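Local coordinates for protein esterase (Xanthomonas oryzae pv. oryzae, PDB 3H2G) that probably hydrolyses ester bonds in the rice plant cell wall, acting as a virulence-associated esterase with an alpha/beta-hydrolase fold, at residues A[11-16]-A[46-51]; A[65-70]-A[157-162]; A[181-186]-A[317-322]; A[210-215]-A[313-318]. All blocks are in the same frame, centred on the assembly; numbering follows the deposited sequence.

Contact 1. Residues A[11-16]-A[46-51]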
loop_
_atom_site.group_PDB
_atom_site.type_symbol
_atom_site.label_atom_id
_atom_site.label_comp_id
_atom_site.label_asym_id
_atom_site.label_seq_id
_atom_site.Cartn_x
_atom_site.Cartn_y
_atom_site.Cartn_z
ATOM N N ASN A 11 12.908 -18.442 1.874
ATOM C CA ASN A 11 13.621 -18.946 0.715
ATOM C C ASN A 11 14.245 -17.797 -0.059
ATOM O O ASN A 11 13.641 -16.734 -0.204
ATOM C CB ASN A 11 12.636 -19.706 -0.180
ATOM C CG ASN A 11 13.310 -20.376 -1.351
ATOM O OD1 ASN A 11 14.235 -21.169 -1.179
ATOM N ND2 ASN A 11 12.845 -20.066 -2.555
ATOM N N PHE A 12 15.462 -18.004 -0.544
ATOM C CA PHE A 12 16.131 -16.973 -1.316
ATOM C C PHE A 12 15.954 -17.309 -2.788
ATOM O O PHE A 12 16.193 -18.440 -3.212
ATOM C CB PHE A 12 17.601 -16.890 -0.906
ATOM C CG PHE A 12 17.784 -16.606 0.558
ATOM C CD1 PHE A 12 17.796 -17.643 1.486
ATOM C CD2 PHE A 12 17.854 -15.294 1.019
ATOM C CE1 PHE A 12 17.870 -17.378 2.853
ATOM C CE2 PHE A 12 17.927 -15.017 2.384
ATOM C CZ PHE A 12 17.934 -16.062 3.303
ATOM N N LEU A 13 15.508 -16.319 -3.556
ATOM C CA LEU A 13 15.238 -16.498 -4.977
ATOM C C LEU A 13 16.382 -16.196 -5.930
ATOM O O LEU A 13 16.730 -17.028 -6.767
ATOM C CB LEU A 13 14.028 -15.650 -5.383
ATOM C CG LEU A 13 12.691 -16.016 -4.731
ATOM C CD1 LEU A 13 11.593 -15.078 -5.238
ATOM C CD2 LEU A 13 12.352 -17.462 -5.066
ATOM N N THR A 14 16.949 -15.003 -5.814
ATOM C CA THR A 14 18.034 -14.590 -6.697
ATOM C C THR A 14 18.719 -13.353 -6.130
ATOM O O THR A 14 18.336 -12.850 -5.072
ATOM C CB THR A 14 17.487 -14.256 -8.110
ATOM O OG1 THR A 14 18.570 -13.944 -8.995
ATOM C CG2 THR A 14 16.546 -13.064 -8.041
ATOM N N SER A 15 19.743 -12.876 -6.828
ATOM C CA SER A 15 20.471 -11.685 -6.409
ATOM C C SER A 15 20.835 -10.887 -7.649
ATOM O O SER A 15 21.015 -11.453 -8.729
ATOM C CB SER A 15 21.752 -12.060 -5.651
ATOM O OG SER A 15 21.452 -12.777 -4.467
ATOM N N TYR A 16 20.933 -9.572 -7.493
ATOM C CA TYR A 16 21.291 -8.692 -8.601
ATOM C C TYR A 16 22.549 -7.930 -8.226
ATOM O O TYR A 16 22.677 -7.455 -7.100
ATOM C CB TYR A 16 20.154 -7.712 -8.887
ATOM C CG TYR A 16 18.836 -8.411 -9.068
ATOM C CD1 TYR A 16 17.814 -8.269 -8.130
ATOM C CD2 TYR A 16 18.628 -9.270 -10.147
ATOM C CE1 TYR A 16 16.619 -8.968 -8.259
ATOM C CE2 TYR A 16 17.439 -9.976 -10.285
ATOM C CZ TYR A 16 16.440 -9.822 -9.338
ATOM O OH TYR A 16 15.272 -10.537 -9.463
ATOM N N VAL A 46 17.247 -11.152 -3.135
ATOM C CA VAL A 46 15.800 -11.247 -3.018
ATOM C C VAL A 46 15.401 -12.513 -2.272
ATOM O O VAL A 46 15.783 -13.620 -2.653
ATOM C CB VAL A 46 15.122 -11.267 -4.405
ATOM C CG1 VAL A 46 13.605 -11.316 -4.246
ATOM C CG2 VAL A 46 15.538 -10.042 -5.200
ATOM N N ALA A 47 14.634 -12.340 -1.203
ATOM C CA ALA A 47 14.171 -13.465 -0.406
ATOM C C ALA A 47 12.663 -13.383 -0.221
ATOM O O ALA A 47 12.064 -12.315 -0.353
ATOM C CB ALA A 47 14.866 -13.472 0.955
ATOM N N GLU A 48 12.054 -14.529 0.062
ATOM C CA GLU A 48 10.622 -14.602 0.291
ATOM C C GLU A 48 10.442 -15.355 1.598
ATOM O O GLU A 48 11.356 -16.049 2.052
ATOM C CB GLU A 48 9.929 -15.350 -0.853
ATOM C CG GLU A 48 10.368 -16.799 -1.008
ATOM C CD GLU A 48 9.796 -17.452 -2.248
ATOM O OE1 GLU A 48 10.071 -18.650 -2.466
ATOM O OE2 GLU A 48 9.074 -16.772 -3.009
ATOM N N PHE A 49 9.275 -15.217 2.210
ATOM C CA PHE A 49 9.031 -15.901 3.467
ATOM C C PHE A 49 7.550 -15.919 3.823
ATOM O O PHE A 49 6.758 -15.154 3.271
ATOM C CB PHE A 49 9.849 -15.230 4.585
ATOM C CG PHE A 49 9.460 -13.798 4.861
ATOM C CD1 PHE A 49 8.490 -13.496 5.814
ATOM C CD2 PHE A 49 10.052 -12.752 4.155
ATOM C CE1 PHE A 49 8.114 -12.167 6.060
ATOM C CE2 PHE A 49 9.683 -11.419 4.391
ATOM C CZ PHE A 49 8.714 -11.129 5.344
ATOM N N THR A 50 7.177 -16.825 4.722
ATOM C CA THR A 50 5.795 -16.915 5.183
ATOM C C THR A 50 5.865 -16.803 6.695
ATOM O O THR A 50 6.868 -17.179 7.308
ATOM C CB THR A 50 5.127 -18.247 4.780
ATOM O OG1 THR A 50 5.837 -19.346 5.363
ATOM C CG2 THR A 50 5.120 -18.391 3.264
ATOM N N TYR A 51 4.810 -16.278 7.304
ATOM C CA TYR A 51 4.819 -16.094 8.747
ATOM C C TYR A 51 3.440 -16.144 9.377
ATOM O O TYR A 51 2.419 -16.083 8.691
ATOM C CB TYR A 51 5.475 -14.752 9.085
ATOM C CG TYR A 51 4.782 -13.562 8.443
ATOM C CD1 TYR A 51 4.985 -13.247 7.096
ATOM C CD2 TYR A 51 3.904 -12.765 9.179
ATOM C CE1 TYR A 51 4.327 -12.164 6.497
ATOM C CE2 TYR A 51 3.238 -11.683 8.591
ATOM C CZ TYR A 51 3.455 -11.388 7.251
ATOM O OH TYR A 51 2.805 -10.318 6.672
#
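Asn11 and Phe12 run antiparallel to Ala47 and Glu48: Asn11 and Glu48 form the hydrogen-bonded pair, and Phe12 with Ala47 is the non-hydrogen-bonded pair beside it. Asn11 and Glu48 exchange two backbone bonds, with Glu48 N 2.7 Å from Asn11 O. At Leu13 the register slips by one residue. Leu13 N donates to Val46 O at 2.9 Å, yet Val46 N donates to Thr14 O at 2.8 Å. The helix-like backbone of Leu13 (phi -91°, psi -54°) fits a beta bulge. Strand 7-16 is the outermost strand of the mixed sheet at this end within the chain, and the bulge sits on it. The side chains of Asn11 and Glu48 lie alongside each other. Asn11 ND2 gives a 3.1 Å bond to Glu48 OE1, met from above the carboxylate plane. Glu48 OE2 has its own partner, a salt bridge to Lys98 of helix 96-102. Both methyls of Leu13 lie against that carboxylate, CD2 at 3.7 Å from Glu48 OE1. On the Phe12 face of the sheet, Phe12 CD2 meets Ala47 CB at 3.5 Å. Tyr16 swings its ring back, so that CE1 comes 3.4 Å from Val46 CG2.

Contact 2. Residues A[65-70]-A[157-162]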
loop_
_atom_site.group_PDB
_atom_site.type_symbol
_atom_site.label_atom_id
_atom_site.label_comp_id
_atom_site.label_asym_id
_atom_site.label_seq_id
_atom_site.Cartn_x
_atom_site.Cartn_y
_atom_site.Cartn_z
ATOM N N GLY A 65 5.657 -12.682 2.390
ATOM C CA GLY A 65 6.284 -11.383 2.260
ATOM C C GLY A 65 7.544 -11.423 1.431
ATOM O O GLY A 65 8.018 -12.495 1.061
ATOM N N VAL A 66 8.077 -10.243 1.132
ATOM C CA VAL A 66 9.297 -10.125 0.354
ATOM C C VAL A 66 10.343 -9.444 1.230
ATOM O O VAL A 66 10.017 -8.589 2.052
ATOM C CB VAL A 66 9.069 -9.291 -0.943
ATOM C CG1 VAL A 66 8.536 -7.903 -0.598
ATOM C CG2 VAL A 66 10.366 -9.180 -1.727
ATOM N N LEU A 67 11.596 -9.852 1.068
ATOM C CA LEU A 67 12.695 -9.279 1.835
ATOM C C LEU A 67 13.850 -9.007 0.886
ATOM O O LEU A 67 14.339 -9.922 0.225
ATOM C CB LEU A 67 13.144 -10.253 2.934
ATOM C CG LEU A 67 14.468 -9.955 3.655
ATOM C CD1 LEU A 67 14.376 -8.623 4.386
ATOM C CD2 LEU A 67 14.775 -11.083 4.640
ATOM N N LEU A 68 14.268 -7.748 0.811
ATOM C CA LEU A 68 15.383 -7.354 -0.049
ATOM C C LEU A 68 16.553 -7.014 0.863
ATOM O O LEU A 68 16.434 -6.159 1.744
ATOM C CB LEU A 68 14.994 -6.143 -0.905
ATOM C CG LEU A 68 13.744 -6.335 -1.772
ATOM C CD1 LEU A 68 13.466 -5.067 -2.574
ATOM C CD2 LEU A 68 13.944 -7.522 -2.708
ATOM N N ILE A 69 17.677 -7.693 0.659
ATOM C CA ILE A 69 18.859 -7.482 1.491
ATOM C C ILE A 69 20.028 -6.913 0.701
ATOM O O ILE A 69 20.455 -7.497 -0.298
ATOM C CB ILE A 69 19.316 -8.813 2.134
ATOM C CG1 ILE A 69 18.141 -9.469 2.863
ATOM C CG2 ILE A 69 20.471 -8.561 3.097
ATOM C CD1 ILE A 69 18.475 -10.826 3.467
ATOM N N PRO A 70 20.563 -5.761 1.139
ATOM C CA PRO A 70 21.696 -5.138 0.451
ATOM C C PRO A 70 23.007 -5.762 0.921
ATOM O O PRO A 70 23.067 -6.366 1.993
ATOM C CB PRO A 70 21.582 -3.676 0.865
ATOM C CG PRO A 70 21.126 -3.798 2.287
ATOM C CD PRO A 70 20.055 -4.879 2.208
ATOM N N SER A 157 13.849 -12.193 11.918
ATOM C CA SER A 157 14.331 -13.520 12.275
ATOM C C SER A 157 15.216 -14.038 11.142
ATOM O O SER A 157 16.257 -14.654 11.383
ATOM C CB SER A 157 13.157 -14.472 12.511
ATOM O OG SER A 157 12.415 -14.060 13.645
ATOM N N VAL A 158 14.804 -13.777 9.904
ATOM C CA VAL A 158 15.594 -14.203 8.756
ATOM C C VAL A 158 16.925 -13.455 8.799
ATOM O O VAL A 158 17.991 -14.042 8.610
ATOM C CB VAL A 158 14.882 -13.877 7.417
ATOM C CG1 VAL A 158 15.795 -14.223 6.240
ATOM C CG2 VAL A 158 13.581 -14.657 7.317
ATOM N N LEU A 159 16.854 -12.155 9.064
ATOM C CA LEU A 159 18.046 -11.319 9.127
ATOM C C LEU A 159 18.980 -11.726 10.267
ATOM O O LEU A 159 20.203 -11.692 10.112
ATOM C CB LEU A 159 17.638 -9.850 9.262
ATOM C CG LEU A 159 16.867 -9.329 8.043
ATOM C CD1 LEU A 159 16.075 -8.082 8.410
ATOM C CD2 LEU A 159 17.849 -9.054 6.904
ATOM N N GLN A 160 18.407 -12.110 11.406
ATOM C CA GLN A 160 19.206 -12.538 12.554
ATOM C C GLN A 160 20.010 -13.787 12.206
ATOM O O GLN A 160 21.197 -13.885 12.522
ATOM C CB GLN A 160 18.306 -12.847 13.756
ATOM C CG GLN A 160 17.677 -11.631 14.413
ATOM C CD GLN A 160 16.741 -12.001 15.554
ATOM O OE1 GLN A 160 17.136 -12.682 16.502
ATOM N NE2 GLN A 160 15.493 -11.549 15.467
ATOM N N HIS A 161 19.353 -14.744 11.560
ATOM C CA HIS A 161 20.006 -15.989 11.175
ATOM C C HIS A 161 21.135 -15.735 10.178
ATOM O O HIS A 161 22.178 -16.387 10.226
ATOM C CB HIS A 161 18.981 -16.953 10.572
ATOM C CG HIS A 161 19.527 -18.320 10.309
ATOM N ND1 HIS A 161 20.177 -19.060 11.275
ATOM C CD2 HIS A 161 19.519 -19.086 9.192
ATOM C CE1 HIS A 161 20.547 -20.219 10.763
ATOM N NE2 HIS A 161 20.160 -20.261 9.501
ATOM N N LEU A 162 20.919 -14.782 9.277
ATOM C CA LEU A 162 21.920 -14.426 8.276
ATOM C C LEU A 162 22.992 -13.526 8.871
ATOM O O LEU A 162 24.045 -13.317 8.268
ATOM C CB LEU A 162 21.262 -13.687 7.114
ATOM C CG LEU A 162 20.386 -14.495 6.162
ATOM C CD1 LEU A 162 19.720 -13.547 5.176
ATOM C CD2 LEU A 162 21.238 -15.525 5.432
#
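Ile69 and Leu162 make the tight end of this contact. Their terminal methyls, Ile69 CD1 and Leu162 CD1, are 3.4 Å apart, closer than carbons usually sit, and the two chains pass at a slant. The same Ile69 CD1 also meets Leu159 CD2 at 3.9 Å, where the side chains slide past each other in opposite directions. Ile69 CG1 lies anti to the carbonyl carbon (chi1 -53°), which carries CD1 out from the strand to the helix. Two residues earlier on strand 60-71, Leu67 and Val158 meet tip to tip, with Leu67 CD2 at 3.7 Å from Val158 CG1. Leu67 CD1 is looser, 4.3 Å from Leu159 CD2. The segment axes come no closer than 10.9 Å, a gap bridged by side chains alone. Gln160 and His161 lie on the exposed part of the helix. The helix end covers one face of the sheet, as in the alpha/beta-hydrolase layering of helices on strands. Leu68 points to the other face, where helix 108-114 packs. Phe12 of strand 7-16 also touches Val158 and Leu162 and widens the apolar patch. With aliphatic carbons alone meeting between the two segments, the contact rests on shape and exclusion of water, and no directional bond fixes the helix along the strand.

Contact 3. Residues A[181-186]-A[317-322]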
loop_
_atom_site.group_PDB
_atom_site.type_symbol
_atom_site.label_atom_id
_atom_site.label_comp_id
_atom_site.label_asym_id
_atom_site.label_seq_id
_atom_site.Cartn_x
_atom_site.Cartn_y
_atom_site.Cartn_z
ATOM N N THR A 181 -1.533 1.784 3.962
ATOM C CA THR A 181 -0.895 0.761 4.785
ATOM C C THR A 181 0.255 1.343 5.608
ATOM O O THR A 181 0.360 1.103 6.817
ATOM C CB THR A 181 -0.324 -0.377 3.910
ATOM O OG1 THR A 181 -1.398 -1.068 3.263
ATOM C CG2 THR A 181 0.481 -1.361 4.755
ATOM N N ALA A 182 1.124 2.100 4.945
ATOM C CA ALA A 182 2.270 2.701 5.616
ATOM C C ALA A 182 1.835 3.583 6.780
ATOM O O ALA A 182 2.367 3.474 7.888
ATOM C CB ALA A 182 3.094 3.518 4.620
ATOM N N MET A 183 0.861 4.451 6.531
ATOM C CA MET A 183 0.378 5.353 7.573
ATOM C C MET A 183 -0.332 4.607 8.699
ATOM O O MET A 183 -0.174 4.950 9.876
ATOM C CB MET A 183 -0.562 6.410 6.981
ATOM C CG MET A 183 -0.997 7.459 8.005
ATOM S SD MET A 183 -1.979 8.810 7.316
ATOM C CE MET A 183 -0.694 9.806 6.556
ATOM N N ALA A 184 -1.115 3.592 8.345
ATOM C CA ALA A 184 -1.833 2.811 9.351
ATOM C C ALA A 184 -0.835 2.075 10.237
ATOM O O ALA A 184 -1.039 1.932 11.448
ATOM C CB ALA A 184 -2.774 1.813 8.674
ATOM N N THR A 185 0.244 1.600 9.623
ATOM C CA THR A 185 1.288 0.887 10.354
ATOM C C THR A 185 2.020 1.872 11.268
ATOM O O THR A 185 2.361 1.550 12.409
ATOM C CB THR A 185 2.297 0.235 9.377
ATOM O OG1 THR A 185 1.608 -0.699 8.531
ATOM C CG2 THR A 185 3.391 -0.492 10.145
ATOM N N GLN A 186 2.260 3.077 10.767
ATOM C CA GLN A 186 2.938 4.093 11.563
ATOM C C GLN A 186 2.110 4.432 12.800
ATOM O O GLN A 186 2.636 4.537 13.906
ATOM C CB GLN A 186 3.150 5.361 10.740
ATOM C CG GLN A 186 3.655 6.531 11.567
ATOM C CD GLN A 186 3.743 7.818 10.775
ATOM O OE1 GLN A 186 3.371 7.869 9.601
ATOM N NE2 GLN A 186 4.232 8.873 11.420
ATOM N N ASN A 317 -11.924 3.507 8.645
ATOM C CA ASN A 317 -10.572 3.344 8.157
ATOM C C ASN A 317 -9.900 4.632 7.700
ATOM O O ASN A 317 -8.942 4.611 6.927
ATOM C CB ASN A 317 -10.557 2.257 7.083
ATOM C CG ASN A 317 -10.795 0.876 7.679
ATOM O OD1 ASN A 317 -9.909 0.303 8.316
ATOM N ND2 ASN A 317 -12.000 0.353 7.508
ATOM N N ASN A 318 -10.406 5.762 8.194
ATOM C CA ASN A 318 -9.787 7.049 7.897
ATOM C C ASN A 318 -8.527 7.042 8.753
ATOM O O ASN A 318 -8.481 6.359 9.774
ATOM C CB ASN A 318 -10.654 8.227 8.360
ATOM C CG ASN A 318 -11.768 8.553 7.397
ATOM O OD1 ASN A 318 -11.640 8.353 6.192
ATOM N ND2 ASN A 318 -12.865 9.088 7.922
ATOM N N LEU A 319 -7.520 7.801 8.344
ATOM C CA LEU A 319 -6.263 7.891 9.088
ATOM C C LEU A 319 -5.966 9.358 9.372
ATOM O O LEU A 319 -4.848 9.830 9.169
ATOM C CB LEU A 319 -5.131 7.273 8.263
ATOM C CG LEU A 319 -5.227 5.754 8.098
ATOM C CD1 LEU A 319 -4.233 5.263 7.050
ATOM C CD2 LEU A 319 -4.961 5.098 9.450
ATOM N N LEU A 320 -6.974 10.065 9.872
ATOM C CA LEU A 320 -6.851 11.492 10.134
ATOM C C LEU A 320 -6.802 11.937 11.594
ATOM O O LEU A 320 -6.060 12.861 11.941
ATOM C CB LEU A 320 -8.016 12.223 9.452
ATOM C CG LEU A 320 -8.271 11.922 7.973
ATOM C CD1 LEU A 320 -9.586 12.568 7.534
ATOM C CD2 LEU A 320 -7.105 12.443 7.135
ATOM N N GLU A 321 -7.587 11.286 12.444
ATOM C CA GLU A 321 -7.674 11.677 13.848
ATOM C C GLU A 321 -6.607 11.170 14.809
ATOM O O GLU A 321 -6.882 10.355 15.690
ATOM C CB GLU A 321 -9.058 11.318 14.387
ATOM C CG GLU A 321 -10.187 11.932 13.578
ATOM C CD GLU A 321 -11.552 11.643 14.169
ATOM O OE1 GLU A 321 -11.854 10.456 14.418
ATOM O OE2 GLU A 321 -12.322 12.604 14.378
ATOM N N TRP A 322 -5.390 11.671 14.640
ATOM C CA TRP A 322 -4.285 11.310 15.513
ATOM C C TRP A 322 -3.149 12.305 15.329
ATOM O O TRP A 322 -3.197 13.155 14.437
ATOM C CB TRP A 322 -3.806 9.876 15.246
ATOM C CG TRP A 322 -3.318 9.604 13.859
ATOM C CD1 TRP A 322 -4.045 9.657 12.701
ATOM C CD2 TRP A 322 -1.997 9.197 13.488
ATOM N NE1 TRP A 322 -3.253 9.305 11.631
ATOM C CE2 TRP A 322 -1.992 9.020 12.086
ATOM C CE3 TRP A 322 -0.814 8.965 14.205
ATOM C CZ2 TRP A 322 -0.850 8.621 11.385
ATOM C CZ3 TRP A 322 0.327 8.565 13.504
ATOM C CH2 TRP A 322 0.298 8.398 12.110
#
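Met183 and Leu319 lead the apolar part of this contact. Their side chains slide past each other, and Met183 SD settles 3.6 Å from Leu319 CB. Leu319 also reaches the helix backbone: CD1 is 3.8 Å from Ala184 N, while CD2 lies 4.0 Å from Ala184 CB. Met183 holds CG opposite its own amide nitrogen (chi1 -175°), which carries the chain out toward the loop. Aromatic contacts form the second group. The indole of Trp322 presents its edge to the helix. Met183 CG meets Trp322 CZ2 at 3.6 Å, close to the ring plane. Next to it Gln186 CD lies 3.7 Å from Trp322 CH2, the amide standing almost perpendicular to the ring (88°). Polar groups are settled around these contacts. Trp322 NE1 donates to Leu319 O at 3.0 Å, from well above the carbonyl plane, and this folds the loop back on itself. The Gln186 amide is gripped by Glu190, Ser202 and Thr328, which fix its rotation. Phe351 of helix 342-353 meets the indole edge-to-face. Helix 177-192 follows strand 169-175 across what is probably the nucleophile elbow of the alpha/beta-hydrolase fold. The loop leads from helix 309-316 to the sheet strand 328-332. The seam between the segments is largely apolar, and the Gln186 amide and the Trp322 N-H find their partners away from it, so the loop is held to the helix by packing and not by hydrogen bonds between them.

Contact 4. Residues A[210-215]-A[313-318]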
loop_
_atom_site.group_PDB
_atom_site.type_symbol
_atom_site.label_atom_id
_atom_site.label_comp_id
_atom_site.label_asym_id
_atom_site.label_seq_id
_atom_site.Cartn_x
_atom_site.Cartn_y
_atom_site.Cartn_z
ATOM N N ALA A 210 -7.719 10.235 3.786
ATOM C CA ALA A 210 -9.078 10.701 4.051
ATOM C C ALA A 210 -9.902 9.772 3.163
ATOM O O ALA A 210 -10.474 10.185 2.152
ATOM C CB ALA A 210 -9.238 12.156 3.620
ATOM N N LEU A 211 -9.926 8.502 3.558
ATOM C CA LEU A 211 -10.598 7.444 2.814
ATOM C C LEU A 211 -12.051 7.705 2.457
ATOM O O LEU A 211 -12.419 7.669 1.283
ATOM C CB LEU A 211 -10.478 6.119 3.577
ATOM C CG LEU A 211 -10.961 4.871 2.832
ATOM C CD1 LEU A 211 -10.193 4.730 1.524
ATOM C CD2 LEU A 211 -10.761 3.637 3.697
ATOM N N GLU A 212 -12.881 7.959 3.463
ATOM C CA GLU A 212 -14.296 8.217 3.216
ATOM C C GLU A 212 -14.514 9.411 2.285
ATOM O O GLU A 212 -15.274 9.322 1.317
ATOM C CB GLU A 212 -15.028 8.458 4.541
ATOM C CG GLU A 212 -16.465 8.934 4.368
ATOM C CD GLU A 212 -17.090 9.386 5.675
ATOM O OE1 GLU A 212 -16.334 9.777 6.589
ATOM O OE2 GLU A 212 -18.333 9.367 5.783
ATOM N N GLN A 213 -13.841 10.525 2.564
ATOM C CA GLN A 213 -14.007 11.721 1.741
ATOM C C GLN A 213 -13.494 11.515 0.316
ATOM O O GLN A 213 -14.025 12.097 -0.631
ATOM C CB GLN A 213 -13.299 12.918 2.381
ATOM C CG GLN A 213 -13.691 14.258 1.761
ATOM C CD GLN A 213 -15.181 14.544 1.896
ATOM O OE1 GLN A 213 -15.730 14.518 2.997
ATOM N NE2 GLN A 213 -15.837 14.818 0.775
ATOM N N THR A 214 -12.466 10.686 0.164
ATOM C CA THR A 214 -11.908 10.402 -1.155
ATOM C C THR A 214 -12.961 9.735 -2.039
ATOM O O THR A 214 -13.096 10.074 -3.219
ATOM C CB THR A 214 -10.663 9.482 -1.050
ATOM O OG1 THR A 214 -9.570 10.222 -0.498
ATOM C CG2 THR A 214 -10.261 8.954 -2.415
ATOM N N PHE A 215 -13.704 8.787 -1.471
ATOM C CA PHE A 215 -14.753 8.093 -2.218
ATOM C C PHE A 215 -15.900 9.042 -2.531
ATOM O O PHE A 215 -16.477 9.001 -3.623
ATOM C CB PHE A 215 -15.277 6.884 -1.434
ATOM C CG PHE A 215 -14.504 5.624 -1.682
ATOM C CD1 PHE A 215 -13.248 5.436 -1.125
ATOM C CD2 PHE A 215 -15.022 4.636 -2.516
ATOM C CE1 PHE A 215 -12.513 4.285 -1.394
ATOM C CE2 PHE A 215 -14.297 3.483 -2.790
ATOM C CZ PHE A 215 -13.040 3.308 -2.228
ATOM N N ASP A 313 -18.052 2.123 7.005
ATOM C CA ASP A 313 -16.882 1.256 7.037
ATOM C C ASP A 313 -15.649 1.988 6.515
ATOM O O ASP A 313 -14.537 1.769 6.998
ATOM C CB ASP A 313 -17.136 -0.018 6.225
ATOM C CG ASP A 313 -18.194 -0.910 6.855
ATOM O OD1 ASP A 313 -18.538 -0.696 8.041
ATOM O OD2 ASP A 313 -18.674 -1.835 6.170
ATOM N N LEU A 314 -15.840 2.858 5.527
ATOM C CA LEU A 314 -14.720 3.630 4.993
ATOM C C LEU A 314 -14.238 4.601 6.070
ATOM O O LEU A 314 -13.034 4.790 6.263
ATOM C CB LEU A 314 -15.145 4.421 3.751
ATOM C CG LEU A 314 -15.474 3.641 2.477
ATOM C CD1 LEU A 314 -15.959 4.614 1.414
ATOM C CD2 LEU A 314 -14.235 2.884 1.985
ATOM N N ALA A 315 -15.186 5.209 6.777
ATOM C CA ALA A 315 -14.854 6.163 7.832
ATOM C C ALA A 315 -14.048 5.512 8.958
ATOM O O ALA A 315 -13.153 6.138 9.525
ATOM C CB ALA A 315 -16.133 6.794 8.394
ATOM N N ARG A 316 -14.365 4.262 9.286
ATOM C CA ARG A 316 -13.641 3.565 10.346
ATOM C C ARG A 316 -12.188 3.388 9.941
ATOM O O ARG A 316 -11.320 3.147 10.779
ATOM C CB ARG A 316 -14.245 2.183 10.612
ATOM C CG ARG A 316 -15.678 2.196 11.112
ATOM C CD ARG A 316 -16.096 0.798 11.524
ATOM N NE ARG A 316 -17.524 0.699 11.810
ATOM C CZ ARG A 316 -18.117 -0.399 12.269
ATOM N NH1 ARG A 316 -17.403 -1.493 12.495
ATOM N NH2 ARG A 316 -19.423 -0.406 12.492
ATOM N N ASN A 317 -11.924 3.507 8.645
ATOM C CA ASN A 317 -10.572 3.344 8.157
ATOM C C ASN A 317 -9.900 4.632 7.700
ATOM O O ASN A 317 -8.942 4.611 6.927
ATOM C CB ASN A 317 -10.557 2.257 7.083
ATOM C CG ASN A 317 -10.795 0.876 7.679
ATOM O OD1 ASN A 317 -9.909 0.303 8.316
ATOM N ND2 ASN A 317 -12.000 0.353 7.508
ATOM N N ASN A 318 -10.406 5.762 8.194
ATOM C CA ASN A 318 -9.787 7.049 7.897
ATOM C C ASN A 318 -8.527 7.042 8.753
ATOM O O ASN A 318 -8.481 6.359 9.774
ATOM C CB ASN A 318 -10.654 8.227 8.360
ATOM C CG ASN A 318 -11.768 8.553 7.397
ATOM O OD1 ASN A 318 -11.640 8.353 6.192
ATOM N ND2 ASN A 318 -12.865 9.088 7.922
HETATM O O HOH W 1 -14.142 11.873 6.537
HETATM O O HOH W 2 -12.208 10.905 4.931
#
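Leu211 and Glu212, at the start of helix 211-218, lie beside the end of helix 309-316 and the turn after it: the CA atoms of Glu212 and Leu314 are 4.9 Å apart. Ala210 takes the N-cap position. Asn318 adds an acceptor from the other segment, its OD1 receiving Glu212 N at 3.0 Å (168°), in the carbonyl plane of the amide. A water bonds the same OD1 and Gln213 N. Glu212 OE1 comes 3.5 Å from Ala315 CB, and a second water joins OE1 to Asn318 ND2, weakly on the amide side. The other oxygen, OE2, is in a salt bridge with Arg311. Beside these polar groups the contact turns apolar. Leu314 crosses Phe215 at about a right angle, and its CD1 sits over one face of the ring, 4.0 Å from the centroid of Phe215, in a CH-pi contact. Leu211 CG meets Leu314 CD2 at 3.9 Å, and Leu211 CD2 rests 3.7 Å from Asn317 CB. Phe302 of helix 296-304 also touches Phe215 and Leu314. Since N-H groups of a first helical turn lack acceptors within their own helix, Asn318 and its water supply two of them, and would probably favour the start of helix 211-218.

From the N terminus, contact 1 closes first, joining the outer strand 7-16 to strand 43-54. Contact 2 follows in series and brings the end of helix 141-162 back onto strand 60-71. Contacts 1 and 2 touch, joined by backbone bonds between strands 43-54 and 60-71, which are neighbours in the sheet. Contact 3 then spans the long run from helix 177-192 to the loop 317-322. Contact 4 opens within that span, at 210-215, and ends on the same run of chain, sharing Asn317 and Asn318, so one stretch ties both helix 177-192 and helix 211-218. Contacts 1 and 4 lie on opposite sides of the chain's centre, their own centres about 35 Å apart.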